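Local structure of aac(6')-Ii (Enterococcus faecium, 1N71) at residues Ser18-Leu23 and Val77-Arg82; Glu38-Pro43 and Glu72-Val77; Ile107-Asp112 and Leu150-Val155. The protein is an aminoglycoside 6'-N-acetyltransferase of the GNAT superfamily, an antibiotic-resistance enzyme that uses acetyl-CoA as acetyl donor and is bound here to coenzyme A. All coordinates share one frame; numbering follows the deposited sequence.

Contact 1: Ser18-Leu23 and Val77-Arg82; sequences SDLLRL and VVESSR. With COA (coenzyme A), chain E.
The turn of helix 11-24 that carries L20 and L21 lies against the end of strand 70-78, with the CA atoms of L20 and E79 6.7 Å apart and those of L21 and V77 7.5 Å apart. L20 does most of the work. Its CG is anti to the backbone N (chi1 -175°), which sends the isobutyl group to V77 and lets the two side chains meet tip to tip. L20 CD2 touches V77 CG1 at 3.8 Å, while L20 CG approaches the other branch, V77 CG2, at the same distance. The second methyl, L20 CD1, lies 3.7 Å from E79 CG and so packs on the aliphatic part of the glutamate, the two chains crossing at about a right angle. L21 adds CD2 alone, which comes across V77 CG1. The atoms that touch are all carbon, and W25 and T24 extend the packing around V77.

On the other face of the strand, V78 points its side chain away from the helix, and its N donates a 3.3 Å hydrogen bond to O9P of coenzyme A, bent to 143°. Such pairing of the pantetheine with the end of this strand, as though it were a further strand, is characteristic of the GNAT fold. Beyond V78 the chain leaves the sheet through a type I turn from E79 to R82, closed by R82 N on E79 O at 2.8 Å. This turn leads into R83 to Q86 and helix 87-101, where K84 N, Q86 N and G88 N bond to coenzyme A. E79 OE1 lies above one face of the R82 guanidinium, offset toward its rim.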
loop_
_atom_site.group_PDB
_atom_site.type_symbol
_atom_site.label_atom_id
_atom_site.label_comp_id
_atom_site.label_asym_id
_atom_site.label_seq_id
_atom_site.Cartn_x
_atom_site.Cartn_y
_atom_site.Cartn_z
ATOM N N SER A 18 -7.019 -22.578 0.644
ATOM C CA SER A 18 -8.192 -21.959 1.248
ATOM C C SER A 18 -8.259 -22.289 2.737
ATOM O O SER A 18 -8.414 -21.400 3.571
ATOM C CB SER A 18 -9.462 -22.450 0.554
ATOM O OG SER A 18 -10.611 -21.859 1.132
ATOM N N ASP A 19 -8.140 -23.570 3.067
ATOM C CA ASP A 19 -8.181 -23.987 4.462
ATOM C C ASP A 19 -7.069 -23.290 5.233
ATOM O O ASP A 19 -7.316 -22.624 6.242
ATOM C CB ASP A 19 -8.006 -25.503 4.580
ATOM C CG ASP A 19 -9.130 -26.276 3.920
ATOM O OD1 ASP A 19 -10.306 -25.927 4.149
ATOM O OD2 ASP A 19 -8.838 -27.239 3.178
ATOM N N LEU A 20 -5.843 -23.441 4.742
ATOM C CA LEU A 20 -4.678 -22.843 5.373
ATOM C C LEU A 20 -4.892 -21.364 5.678
ATOM O O LEU A 20 -4.473 -20.872 6.726
ATOM C CB LEU A 20 -3.455 -23.016 4.471
ATOM C CG LEU A 20 -2.111 -22.558 5.035
ATOM C CD1 LEU A 20 -1.841 -23.248 6.362
ATOM C CD2 LEU A 20 -1.014 -22.878 4.034
ATOM N N LEU A 21 -5.545 -20.658 4.761
ATOM C CA LEU A 21 -5.814 -19.236 4.945
ATOM C C LEU A 21 -6.914 -19.021 5.976
ATOM O O LEU A 21 -6.828 -18.118 6.806
ATOM C CB LEU A 21 -6.222 -18.595 3.616
ATOM C CG LEU A 21 -5.146 -18.538 2.528
ATOM C CD1 LEU A 21 -5.743 -18.010 1.237
ATOM C CD2 LEU A 21 -4.003 -17.649 2.991
ATOM N N ARG A 22 -7.948 -19.855 5.912
ATOM C CA ARG A 22 -9.073 -19.767 6.839
ATOM C C ARG A 22 -8.631 -20.089 8.263
ATOM O O ARG A 22 -9.005 -19.398 9.210
ATOM C CB ARG A 22 -10.180 -20.737 6.423
ATOM N N LEU A 23 -7.840 -21.146 8.408
ATOM C CA LEU A 23 -7.349 -21.556 9.715
ATOM C C LEU A 23 -6.470 -20.469 10.321
ATOM O O LEU A 23 -6.694 -20.028 11.450
ATOM C CB LEU A 23 -6.542 -22.848 9.594
ATOM C CG LEU A 23 -7.229 -24.065 8.971
ATOM C CD1 LEU A 23 -6.229 -25.209 8.869
ATOM C CD2 LEU A 23 -8.432 -24.476 9.810
ATOM N N VAL A 77 2.154 -17.507 4.272
ATOM C CA VAL A 77 1.630 -18.345 5.333
ATOM C C VAL A 77 2.274 -19.719 5.293
ATOM O O VAL A 77 2.498 -20.285 4.222
ATOM C CB VAL A 77 0.101 -18.503 5.213
ATOM C CG1 VAL A 77 -0.248 -19.133 3.881
ATOM C CG2 VAL A 77 -0.428 -19.362 6.359
ATOM N N VAL A 78 2.584 -20.228 6.478
ATOM C CA VAL A 78 3.184 -21.539 6.654
ATOM C C VAL A 78 2.332 -22.227 7.716
ATOM O O VAL A 78 2.012 -21.614 8.733
ATOM C CB VAL A 78 4.632 -21.422 7.175
ATOM C CG1 VAL A 78 5.193 -22.808 7.490
ATOM C CG2 VAL A 78 5.501 -20.714 6.141
ATOM N N GLU A 79 1.947 -23.481 7.486
ATOM C CA GLU A 79 1.139 -24.189 8.481
ATOM C C GLU A 79 1.773 -23.976 9.845
ATOM O O GLU A 79 2.977 -24.165 10.008
ATOM C CB GLU A 79 1.084 -25.687 8.189
ATOM C CG GLU A 79 0.441 -26.052 6.877
ATOM C CD GLU A 79 0.187 -27.541 6.762
ATOM O OE1 GLU A 79 1.119 -28.328 7.032
ATOM O OE2 GLU A 79 -0.942 -27.926 6.395
ATOM N N SER A 80 0.962 -23.589 10.822
ATOM C CA SER A 80 1.462 -23.332 12.166
ATOM C C SER A 80 2.190 -24.532 12.756
ATOM O O SER A 80 2.969 -24.387 13.697
ATOM C CB SER A 80 0.313 -22.919 13.094
ATOM O OG SER A 80 -0.613 -23.975 13.264
ATOM N N SER A 81 1.942 -25.714 12.200
ATOM C CA SER A 81 2.577 -26.929 12.686
ATOM C C SER A 81 3.865 -27.269 11.936
ATOM O O SER A 81 4.518 -28.263 12.242
ATOM C CB SER A 81 1.598 -28.107 12.597
ATOM O OG SER A 81 1.126 -28.294 11.272
ATOM N N ARG A 82 4.237 -26.444 10.960
ATOM C CA ARG A 82 5.449 -26.705 10.186
ATOM C C ARG A 82 6.422 -25.532 10.196
ATOM O O ARG A 82 7.374 -25.496 9.414
ATOM C CB ARG A 82 5.084 -27.039 8.741
ATOM C CG ARG A 82 4.198 -28.263 8.570
ATOM C CD ARG A 82 4.825 -29.504 9.189
ATOM N NE ARG A 82 4.352 -30.722 8.538
ATOM C CZ ARG A 82 4.697 -31.087 7.306
ATOM N NH1 ARG A 82 5.525 -30.331 6.597
ATOM N NH2 ARG A 82 4.210 -32.204 6.779
HETATM N N1A COA E . 9.965 -13.568 15.228
HETATM C C2A COA E . 11.309 -13.533 15.166
HETATM N N3A COA E . 12.122 -14.267 14.373
HETATM C C4A COA E . 11.399 -15.114 13.563
HETATM C C5A COA E . 10.031 -15.258 13.519
HETATM C C6A COA E . 9.277 -14.424 14.405
HETATM N N6A COA E . 7.948 -14.462 14.463
HETATM N N7A COA E . 9.664 -16.208 12.578
HETATM C C8A COA E . 10.801 -16.617 12.095
HETATM N N9A COA E . 11.900 -16.000 12.645
HETATM C C1B COA E . 13.322 -16.221 12.344
HETATM C C2B COA E . 13.814 -17.616 12.740
HETATM O O2B COA E . 14.233 -17.597 14.110
HETATM C C3B COA E . 15.022 -17.889 11.850
HETATM O O3B COA E . 16.141 -17.158 12.381
HETATM P P3B COA E . 17.550 -17.886 12.675
HETATM O O7A COA E . 17.210 -18.965 13.634
HETATM O O8A COA E . 18.390 -16.802 13.242
HETATM O O9A COA E . 17.996 -18.367 11.345
HETATM C C4B COA E . 14.590 -17.208 10.544
HETATM O O4B COA E . 13.643 -16.215 10.956
HETATM C C5B COA E . 13.998 -18.151 9.487
HETATM O O5B COA E . 12.718 -18.635 9.911
HETATM P P1A COA E . 11.884 -19.722 9.056
HETATM O O1A COA E . 11.987 -21.032 9.735
HETATM O O2A COA E . 12.249 -19.596 7.627
HETATM O O3A COA E . 10.395 -19.153 9.246
HETATM P P2A COA E . 9.006 -19.959 9.144
HETATM O O4A COA E . 8.545 -20.278 10.512
HETATM O O5A COA E . 9.108 -21.030 8.133
HETATM O O6A COA E . 8.043 -18.819 8.549
HETATM C CBP COA E . 6.593 -16.965 9.164
HETATM C CCP COA E . 8.015 -17.506 9.130
HETATM C CDP COA E . 6.613 -15.609 9.882
HETATM C CEP COA E . 6.089 -16.782 7.702
HETATM C CAP COA E . 5.684 -18.009 9.948
HETATM O OAP COA E . 6.101 -18.162 11.308
HETATM C C9P COA E . 4.179 -17.709 9.830
HETATM O O9P COA E . 3.474 -18.356 9.044
HETATM N N8P COA E . 3.707 -16.728 10.611
HETATM C C7P COA E . 2.319 -16.280 10.658
HETATM C C6P COA E . 1.935 -15.417 9.459
HETATM C C5P COA E . 2.393 -13.975 9.578
HETATM O O5P COA E . 2.141 -13.316 10.594
HETATM N N4P COA E . 3.067 -13.483 8.528
HETATM C C3P COA E . 3.599 -12.120 8.425
HETATM C C2P COA E . 3.125 -11.415 7.163
HETATM S S1P COA E . 2.569 -9.726 7.458
#

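Contact 2: Glu38-Pro43 and Glu72-Val77. With COA (coenzyme A), chain E.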
loop_
_atom_site.group_PDB
_atom_site.type_symbol
_atom_site.label_atom_id
_atom_site.label_comp_id
_atom_site.label_asym_id
_atom_site.label_seq_id
_atom_site.Cartn_x
_atom_site.Cartn_y
_atom_site.Cartn_z
ATOM N N GLU A 38 -8.697 -17.210 -5.585
ATOM C CA GLU A 38 -8.737 -17.010 -7.027
ATOM C C GLU A 38 -8.025 -15.712 -7.379
ATOM O O GLU A 38 -7.354 -15.614 -8.408
ATOM C CB GLU A 38 -10.188 -16.953 -7.510
ATOM C CG GLU A 38 -10.339 -16.865 -9.018
ATOM C CD GLU A 38 -9.495 -17.895 -9.742
ATOM O OE1 GLU A 38 -9.480 -19.069 -9.308
ATOM O OE2 GLU A 38 -8.852 -17.532 -10.750
ATOM N N GLU A 39 -8.176 -14.718 -6.509
ATOM C CA GLU A 39 -7.545 -13.420 -6.703
ATOM C C GLU A 39 -6.024 -13.577 -6.706
ATOM O O GLU A 39 -5.310 -12.869 -7.423
ATOM C CB GLU A 39 -7.986 -12.471 -5.588
ATOM C CG GLU A 39 -7.574 -11.029 -5.789
ATOM C CD GLU A 39 -8.673 -10.061 -5.390
ATOM O OE1 GLU A 39 -9.149 -10.137 -4.236
ATOM O OE2 GLU A 39 -9.061 -9.224 -6.236
ATOM N N MET A 40 -5.535 -14.524 -5.912
ATOM C CA MET A 40 -4.107 -14.790 -5.818
ATOM C C MET A 40 -3.615 -15.593 -7.025
ATOM O O MET A 40 -2.410 -15.682 -7.274
ATOM C CB MET A 40 -3.806 -15.544 -4.518
ATOM C CG MET A 40 -4.152 -14.748 -3.262
ATOM S SD MET A 40 -3.986 -15.662 -1.715
ATOM C CE MET A 40 -4.606 -14.446 -0.549
ATOM N N MET A 41 -4.553 -16.164 -7.779
ATOM C CA MET A 41 -4.214 -16.959 -8.960
ATOM C C MET A 41 -4.070 -16.102 -10.219
ATOM O O MET A 41 -3.741 -16.614 -11.292
ATOM C CB MET A 41 -5.283 -18.031 -9.200
ATOM C CG MET A 41 -5.436 -19.038 -8.073
ATOM S SD MET A 41 -3.930 -19.976 -7.760
ATOM C CE MET A 41 -3.239 -19.040 -6.381
ATOM N N ASN A 42 -4.322 -14.804 -10.086
ATOM C CA ASN A 42 -4.225 -13.872 -11.209
ATOM C C ASN A 42 -2.886 -14.013 -11.945
ATOM O O ASN A 42 -1.826 -14.052 -11.323
ATOM C CB ASN A 42 -4.384 -12.438 -10.697
ATOM C CG ASN A 42 -4.586 -11.438 -11.815
ATOM O OD1 ASN A 42 -3.829 -11.410 -12.783
ATOM N ND2 ASN A 42 -5.608 -10.602 -11.682
ATOM N N PRO A 43 -2.921 -14.085 -13.287
ATOM C CA PRO A 43 -1.709 -14.223 -14.102
ATOM C C PRO A 43 -0.637 -13.161 -13.845
ATOM O O PRO A 43 0.556 -13.436 -13.974
ATOM C CB PRO A 43 -2.246 -14.158 -15.529
ATOM C CG PRO A 43 -3.586 -14.786 -15.400
ATOM C CD PRO A 43 -4.123 -14.150 -14.137
ATOM N N GLU A 72 4.373 -6.060 -4.067
ATOM C CA GLU A 72 3.978 -6.230 -2.675
ATOM C C GLU A 72 3.897 -7.715 -2.350
ATOM O O GLU A 72 3.173 -8.463 -3.017
ATOM C CB GLU A 72 2.607 -5.600 -2.405
ATOM C CG GLU A 72 2.030 -6.024 -1.051
ATOM C CD GLU A 72 0.677 -5.402 -0.743
ATOM O OE1 GLU A 72 -0.049 -5.027 -1.684
ATOM O OE2 GLU A 72 0.332 -5.300 0.453
ATOM N N LEU A 73 4.641 -8.136 -1.332
ATOM C CA LEU A 73 4.639 -9.524 -0.891
ATOM C C LEU A 73 3.322 -9.735 -0.146
ATOM O O LEU A 73 3.058 -9.082 0.870
ATOM C CB LEU A 73 5.835 -9.781 0.042
ATOM C CG LEU A 73 6.062 -11.194 0.603
ATOM C CD1 LEU A 73 7.456 -11.270 1.213
ATOM C CD2 LEU A 73 5.003 -11.539 1.645
ATOM N N HIS A 74 2.489 -10.632 -0.662
ATOM C CA HIS A 74 1.200 -10.905 -0.035
ATOM C C HIS A 74 0.488 -12.064 -0.725
ATOM O O HIS A 74 0.280 -12.039 -1.935
ATOM C CB HIS A 74 0.319 -9.649 -0.088
ATOM C CG HIS A 74 -1.072 -9.861 0.422
ATOM N ND1 HIS A 74 -2.050 -10.489 -0.321
ATOM C CD2 HIS A 74 -1.648 -9.536 1.604
ATOM C CE1 HIS A 74 -3.169 -10.539 0.380
ATOM N NE2 HIS A 74 -2.952 -9.967 1.552
ATOM N N PRO A 75 0.141 -13.111 0.034
ATOM C CA PRO A 75 0.394 -13.233 1.471
ATOM C C PRO A 75 1.584 -14.161 1.685
ATOM O O PRO A 75 2.259 -14.556 0.730
ATOM C CB PRO A 75 -0.886 -13.866 1.971
ATOM C CG PRO A 75 -1.143 -14.889 0.887
ATOM C CD PRO A 75 -0.831 -14.129 -0.406
ATOM N N LEU A 76 1.844 -14.489 2.944
ATOM C CA LEU A 76 2.899 -15.428 3.299
ATOM C C LEU A 76 2.352 -16.215 4.476
ATOM O O LEU A 76 2.098 -15.659 5.546
ATOM C CB LEU A 76 4.196 -14.729 3.716
ATOM C CG LEU A 76 5.265 -15.706 4.239
ATOM C CD1 LEU A 76 5.519 -16.818 3.209
ATOM C CD2 LEU A 76 6.556 -14.958 4.545
ATOM N N VAL A 77 2.154 -17.507 4.272
ATOM C CA VAL A 77 1.630 -18.345 5.333
ATOM C C VAL A 77 2.274 -19.719 5.293
ATOM O O VAL A 77 2.498 -20.285 4.222
ATOM C CB VAL A 77 0.101 -18.503 5.213
ATOM C CG1 VAL A 77 -0.248 -19.133 3.881
ATOM C CG2 VAL A 77 -0.428 -19.362 6.359
HETATM N N1A COA E . 9.965 -13.568 15.228
HETATM C C2A COA E . 11.309 -13.533 15.166
HETATM N N3A COA E . 12.122 -14.267 14.373
HETATM C C4A COA E . 11.399 -15.114 13.563
HETATM C C5A COA E . 10.031 -15.258 13.519
HETATM C C6A COA E . 9.277 -14.424 14.405
HETATM N N6A COA E . 7.948 -14.462 14.463
HETATM N N7A COA E . 9.664 -16.208 12.578
HETATM C C8A COA E . 10.801 -16.617 12.095
HETATM N N9A COA E . 11.900 -16.000 12.645
HETATM C C1B COA E . 13.322 -16.221 12.344
HETATM C C2B COA E . 13.814 -17.616 12.740
HETATM O O2B COA E . 14.233 -17.597 14.110
HETATM C C3B COA E . 15.022 -17.889 11.850
HETATM O O3B COA E . 16.141 -17.158 12.381
HETATM P P3B COA E . 17.550 -17.886 12.675
HETATM O O7A COA E . 17.210 -18.965 13.634
HETATM O O8A COA E . 18.390 -16.802 13.242
HETATM O O9A COA E . 17.996 -18.367 11.345
HETATM C C4B COA E . 14.590 -17.208 10.544
HETATM O O4B COA E . 13.643 -16.215 10.956
HETATM C C5B COA E . 13.998 -18.151 9.487
HETATM O O5B COA E . 12.718 -18.635 9.911
HETATM P P1A COA E . 11.884 -19.722 9.056
HETATM O O1A COA E . 11.987 -21.032 9.735
HETATM O O2A COA E . 12.249 -19.596 7.627
HETATM O O3A COA E . 10.395 -19.153 9.246
HETATM P P2A COA E . 9.006 -19.959 9.144
HETATM O O4A COA E . 8.545 -20.278 10.512
HETATM O O5A COA E . 9.108 -21.030 8.133
HETATM O O6A COA E . 8.043 -18.819 8.549
HETATM C CBP COA E . 6.593 -16.965 9.164
HETATM C CCP COA E . 8.015 -17.506 9.130
HETATM C CDP COA E . 6.613 -15.609 9.882
HETATM C CEP COA E . 6.089 -16.782 7.702
HETATM C CAP COA E . 5.684 -18.009 9.948
HETATM O OAP COA E . 6.101 -18.162 11.308
HETATM C C9P COA E . 4.179 -17.709 9.830
HETATM O O9P COA E . 3.474 -18.356 9.044
HETATM N N8P COA E . 3.707 -16.728 10.611
HETATM C C7P COA E . 2.319 -16.280 10.658
HETATM C C6P COA E . 1.935 -15.417 9.459
HETATM C C5P COA E . 2.393 -13.975 9.578
HETATM O O5P COA E . 2.141 -13.316 10.594
HETATM N N4P COA E . 3.067 -13.483 8.528
HETATM C C3P COA E . 3.599 -12.120 8.425
HETATM C C2P COA E . 3.125 -11.415 7.163
HETATM S S1P COA E . 2.569 -9.726 7.458
#
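M40 and P75 make a small, buried, apolar contact in which helix 33-40 reaches one face of strand 70-78 through the side chain of M40. The backbones stay well apart, 8.7 Å between the CA atoms of M40 and P75, and the methionine spans the gap. A chi1 of -63° swings the M40 chain off beside its own N and the rest of it is extended, so sulfur and terminal methyl arrive together against the CG-CD side of the P75 ring. M40 SD lies 3.7 Å from P75 CD, and M40 CE is 3.8 Å from P75 CG. The same methyl grazes the H74 ring obliquely, 4.3 Å from M40 CE to H74 CE1.

A cis peptide joins H74 to P75, and P75 CB sits 4.2 Å above the plane of the H74 imidazole, over its centre. Both H74 and P75 form backbone hydrogen bonds with G61 of strand 55-66, which is consistent with the beta bulge found in the corresponding strand of many GNAT enzymes. One residue on, L76 faces the other way: its CD2 is 3.7 Å from CEP, a methyl of the pantoyl part of coenzyme A, and F146 and Y147 flank it. Strand 70-78 therefore separates the M40 side, where F59, L21 and Y29 complete the cluster, from the cofactor cleft.

With only thioether and hydrocarbon atoms in the M40-P75 interface, its hold is best explained by dispersion and the burial of apolar surface, which fixes proximity but imposes little directional constraint.

Contact 3: Ile107-Asp112 and Leu150-Val155; sequences IYLGTD and LGYKIV. With COA (coenzyme A), chain E.
Y152 packs against I107 and L109, two alternate residues of strand 106-112 whose side chains point to the same side, and this is the dense part of the contact. The phenol, set by a chi1 of -69°, extends toward that strand and crosses both aliphatic chains obliquely. Y152 CE2 comes to 3.7 Å from I107 O, while Y152 OH lies 3.9 Å from I107 CG2. Further down the ring, Y152 CD2 meets L109 CD2 at 4.1 Å. The hydroxyl is buried but satisfied, since it is hydrogen-bonded to E96 OE2 of helix 87-101.

The other side is looser. G151 is exposed and serves, with positive phi (96°), as the C-prime residue of the Schellman motif ending helix 144-149. K153 is partly exposed and bonds through NZ to T129 OG1 of the second subunit.

Away from Y152, strand 106-112 continues to the cofactor thiol: S1P lies 3.6 Å from G110 O and equally far from T111 OG1, which is hydrogen-bonded to H142 NE2. Strands 153-158 and 168-174 form the C-terminal antiparallel pair of the GNAT sheet. Because 168-174 lies between 106-112 and 153-158, Y152 reaches over it, touching K173 on the way. Helix 87-101 packs on I107 through E96 and V99, and Y147 of helix 144-149 covers L109.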
loop_
_atom_site.group_PDB
_atom_site.type_symbol
_atom_site.label_atom_id
_atom_site.label_comp_id
_atom_site.label_asym_id
_atom_site.label_seq_id
_atom_site.Cartn_x
_atom_site.Cartn_y
_atom_site.Cartn_z
ATOM N N ILE A 107 10.589 -5.370 -3.426
ATOM C CA ILE A 107 9.439 -6.044 -2.864
ATOM C C ILE A 107 9.221 -5.390 -1.516
ATOM O O ILE A 107 10.171 -5.200 -0.759
ATOM C CB ILE A 107 9.716 -7.549 -2.649
ATOM C CG1 ILE A 107 9.920 -8.240 -4.001
ATOM C CG2 ILE A 107 8.555 -8.194 -1.882
ATOM C CD1 ILE A 107 10.239 -9.733 -3.882
ATOM N N TYR A 108 7.982 -5.023 -1.228
ATOM C CA TYR A 108 7.668 -4.409 0.052
ATOM C C TYR A 108 6.473 -5.139 0.641
ATOM O O TYR A 108 5.775 -5.871 -0.056
ATOM C CB TYR A 108 7.341 -2.923 -0.115
ATOM C CG TYR A 108 6.026 -2.663 -0.802
ATOM C CD1 TYR A 108 5.907 -2.760 -2.192
ATOM C CD2 TYR A 108 4.892 -2.331 -0.062
ATOM C CE1 TYR A 108 4.691 -2.529 -2.823
ATOM C CE2 TYR A 108 3.670 -2.101 -0.683
ATOM C CZ TYR A 108 3.578 -2.200 -2.061
ATOM O OH TYR A 108 2.372 -1.966 -2.674
ATOM N N LEU A 109 6.240 -4.934 1.929
ATOM C CA LEU A 109 5.148 -5.596 2.619
ATOM C C LEU A 109 4.729 -4.779 3.825
ATOM O O LEU A 109 5.452 -3.886 4.272
ATOM C CB LEU A 109 5.605 -6.986 3.080
ATOM C CG LEU A 109 6.822 -6.964 4.019
ATOM C CD1 LEU A 109 6.362 -6.825 5.471
ATOM C CD2 LEU A 109 7.632 -8.240 3.848
ATOM N N GLY A 110 3.543 -5.082 4.332
ATOM C CA GLY A 110 3.043 -4.407 5.509
ATOM C C GLY A 110 2.748 -5.476 6.544
ATOM O O GLY A 110 1.966 -6.395 6.285
ATOM N N THR A 111 3.398 -5.392 7.700
ATOM C CA THR A 111 3.166 -6.351 8.771
ATOM C C THR A 111 2.608 -5.556 9.949
ATOM O O THR A 111 3.282 -4.694 10.508
ATOM C CB THR A 111 4.471 -7.097 9.166
ATOM O OG1 THR A 111 4.188 -8.043 10.203
ATOM C CG2 THR A 111 5.538 -6.124 9.645
ATOM N N ASP A 112 1.364 -5.841 10.312
ATOM C CA ASP A 112 0.707 -5.115 11.388
ATOM C C ASP A 112 1.092 -5.576 12.789
ATOM O O ASP A 112 1.565 -6.691 12.982
ATOM C CB ASP A 112 -0.811 -5.201 11.207
ATOM C CG ASP A 112 -1.257 -4.768 9.817
ATOM O OD1 ASP A 112 -1.080 -5.554 8.853
ATOM O OD2 ASP A 112 -1.773 -3.638 9.681
ATOM N N LEU A 150 15.879 -11.693 6.482
ATOM C CA LEU A 150 15.929 -12.008 5.059
ATOM C C LEU A 150 16.370 -10.799 4.243
ATOM O O LEU A 150 16.278 -10.800 3.018
ATOM C CB LEU A 150 14.571 -12.510 4.564
ATOM C CG LEU A 150 14.157 -13.846 5.179
ATOM C CD1 LEU A 150 12.870 -14.334 4.545
ATOM C CD2 LEU A 150 15.277 -14.864 4.972
ATOM N N GLY A 151 16.835 -9.762 4.930
ATOM C CA GLY A 151 17.315 -8.582 4.232
ATOM C C GLY A 151 16.344 -7.435 4.059
ATOM O O GLY A 151 16.683 -6.434 3.417
ATOM N N TYR A 152 15.141 -7.563 4.607
ATOM C CA TYR A 152 14.164 -6.482 4.494
ATOM C C TYR A 152 14.422 -5.472 5.597
ATOM O O TYR A 152 14.928 -5.820 6.664
ATOM C CB TYR A 152 12.729 -7.015 4.593
ATOM C CG TYR A 152 12.328 -7.854 3.399
ATOM C CD1 TYR A 152 12.924 -9.094 3.164
ATOM C CD2 TYR A 152 11.416 -7.373 2.457
ATOM C CE1 TYR A 152 12.630 -9.832 2.012
ATOM C CE2 TYR A 152 11.116 -8.104 1.299
ATOM C CZ TYR A 152 11.732 -9.328 1.086
ATOM O OH TYR A 152 11.478 -10.031 -0.069
ATOM N N LYS A 153 14.072 -4.223 5.335
ATOM C CA LYS A 153 14.282 -3.149 6.299
ATOM C C LYS A 153 12.983 -2.400 6.547
ATOM O O LYS A 153 12.175 -2.249 5.640
ATOM C CB LYS A 153 15.345 -2.193 5.742
ATOM C CG LYS A 153 15.366 -0.795 6.335
ATOM C CD LYS A 153 16.450 0.057 5.661
ATOM C CE LYS A 153 16.542 1.444 6.278
ATOM N NZ LYS A 153 17.772 2.173 5.841
ATOM N N ILE A 154 12.766 -1.940 7.773
ATOM C CA ILE A 154 11.559 -1.168 8.043
ATOM C C ILE A 154 11.808 0.193 7.410
ATOM O O ILE A 154 12.761 0.889 7.775
ATOM C CB ILE A 154 11.307 -0.977 9.554
ATOM C CG1 ILE A 154 11.087 -2.342 10.221
ATOM C CG2 ILE A 154 10.086 -0.057 9.761
ATOM C CD1 ILE A 154 10.973 -2.292 11.754
ATOM N N VAL A 155 10.958 0.566 6.459
ATOM C CA VAL A 155 11.096 1.837 5.760
ATOM C C VAL A 155 9.929 2.775 6.025
ATOM O O VAL A 155 9.847 3.856 5.448
ATOM C CB VAL A 155 11.196 1.630 4.245
ATOM C CG1 VAL A 155 12.483 0.892 3.906
ATOM C CG2 VAL A 155 9.982 0.847 3.746
HETATM N N1A COA E . 9.965 -13.568 15.228
HETATM C C2A COA E . 11.309 -13.533 15.166
HETATM N N3A COA E . 12.122 -14.267 14.373
HETATM C C4A COA E . 11.399 -15.114 13.563
HETATM C C5A COA E . 10.031 -15.258 13.519
HETATM C C6A COA E . 9.277 -14.424 14.405
HETATM N N6A COA E . 7.948 -14.462 14.463
HETATM N N7A COA E . 9.664 -16.208 12.578
HETATM C C8A COA E . 10.801 -16.617 12.095
HETATM N N9A COA E . 11.900 -16.000 12.645
HETATM C C1B COA E . 13.322 -16.221 12.344
HETATM C C2B COA E . 13.814 -17.616 12.740
HETATM O O2B COA E . 14.233 -17.597 14.110
HETATM C C3B COA E . 15.022 -17.889 11.850
HETATM O O3B COA E . 16.141 -17.158 12.381
HETATM P P3B COA E . 17.550 -17.886 12.675
HETATM O O7A COA E . 17.210 -18.965 13.634
HETATM O O8A COA E . 18.390 -16.802 13.242
HETATM O O9A COA E . 17.996 -18.367 11.345
HETATM C C4B COA E . 14.590 -17.208 10.544
HETATM O O4B COA E . 13.643 -16.215 10.956
HETATM C C5B COA E . 13.998 -18.151 9.487
HETATM O O5B COA E . 12.718 -18.635 9.911
HETATM P P1A COA E . 11.884 -19.722 9.056
HETATM O O1A COA E . 11.987 -21.032 9.735
HETATM O O2A COA E . 12.249 -19.596 7.627
HETATM O O3A COA E . 10.395 -19.153 9.246
HETATM P P2A COA E . 9.006 -19.959 9.144
HETATM O O4A COA E . 8.545 -20.278 10.512
HETATM O O5A COA E . 9.108 -21.030 8.133
HETATM O O6A COA E . 8.043 -18.819 8.549
HETATM C CBP COA E . 6.593 -16.965 9.164
HETATM C CCP COA E . 8.015 -17.506 9.130
HETATM C CDP COA E . 6.613 -15.609 9.882
HETATM C CEP COA E . 6.089 -16.782 7.702
HETATM C CAP COA E . 5.684 -18.009 9.948
HETATM O OAP COA E . 6.101 -18.162 11.308
HETATM C C9P COA E . 4.179 -17.709 9.830
HETATM O O9P COA E . 3.474 -18.356 9.044
HETATM N N8P COA E . 3.707 -16.728 10.611
HETATM C C7P COA E . 2.319 -16.280 10.658
HETATM C C6P COA E . 1.935 -15.417 9.459
HETATM C C5P COA E . 2.393 -13.975 9.578
HETATM O O5P COA E . 2.141 -13.316 10.594
HETATM N N4P COA E . 3.067 -13.483 8.528
HETATM C C3P COA E . 3.599 -12.120 8.425
HETATM C C2P COA E . 3.125 -11.415 7.163
HETATM S S1P COA E . 2.569 -9.726 7.458
#

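Along the chain, both segments of contact 2 come after 18-23, and its second runs into 77-82 at V77; contact 3 follows both. Contacts 1 and 2 share V77 and strand 70-78; their centres are 14 Å apart, and L21 CD1 of helix 11-24 meets M40 CE of helix 33-40 at 4.1 Å, making one apolar layer. Contact 3 lies across the chain's centre, about 16 Å from contact 2 and 21 Å from contact 1, centre to centre. Its strand 106-112 neighbours strand 70-78, with L73 N and Y108 O 2.8 Å apart in a probable hydrogen bond. Coenzyme A touches all three contacts, its pantetheine running from V78 past L76 to T111, between the ends of the two strands.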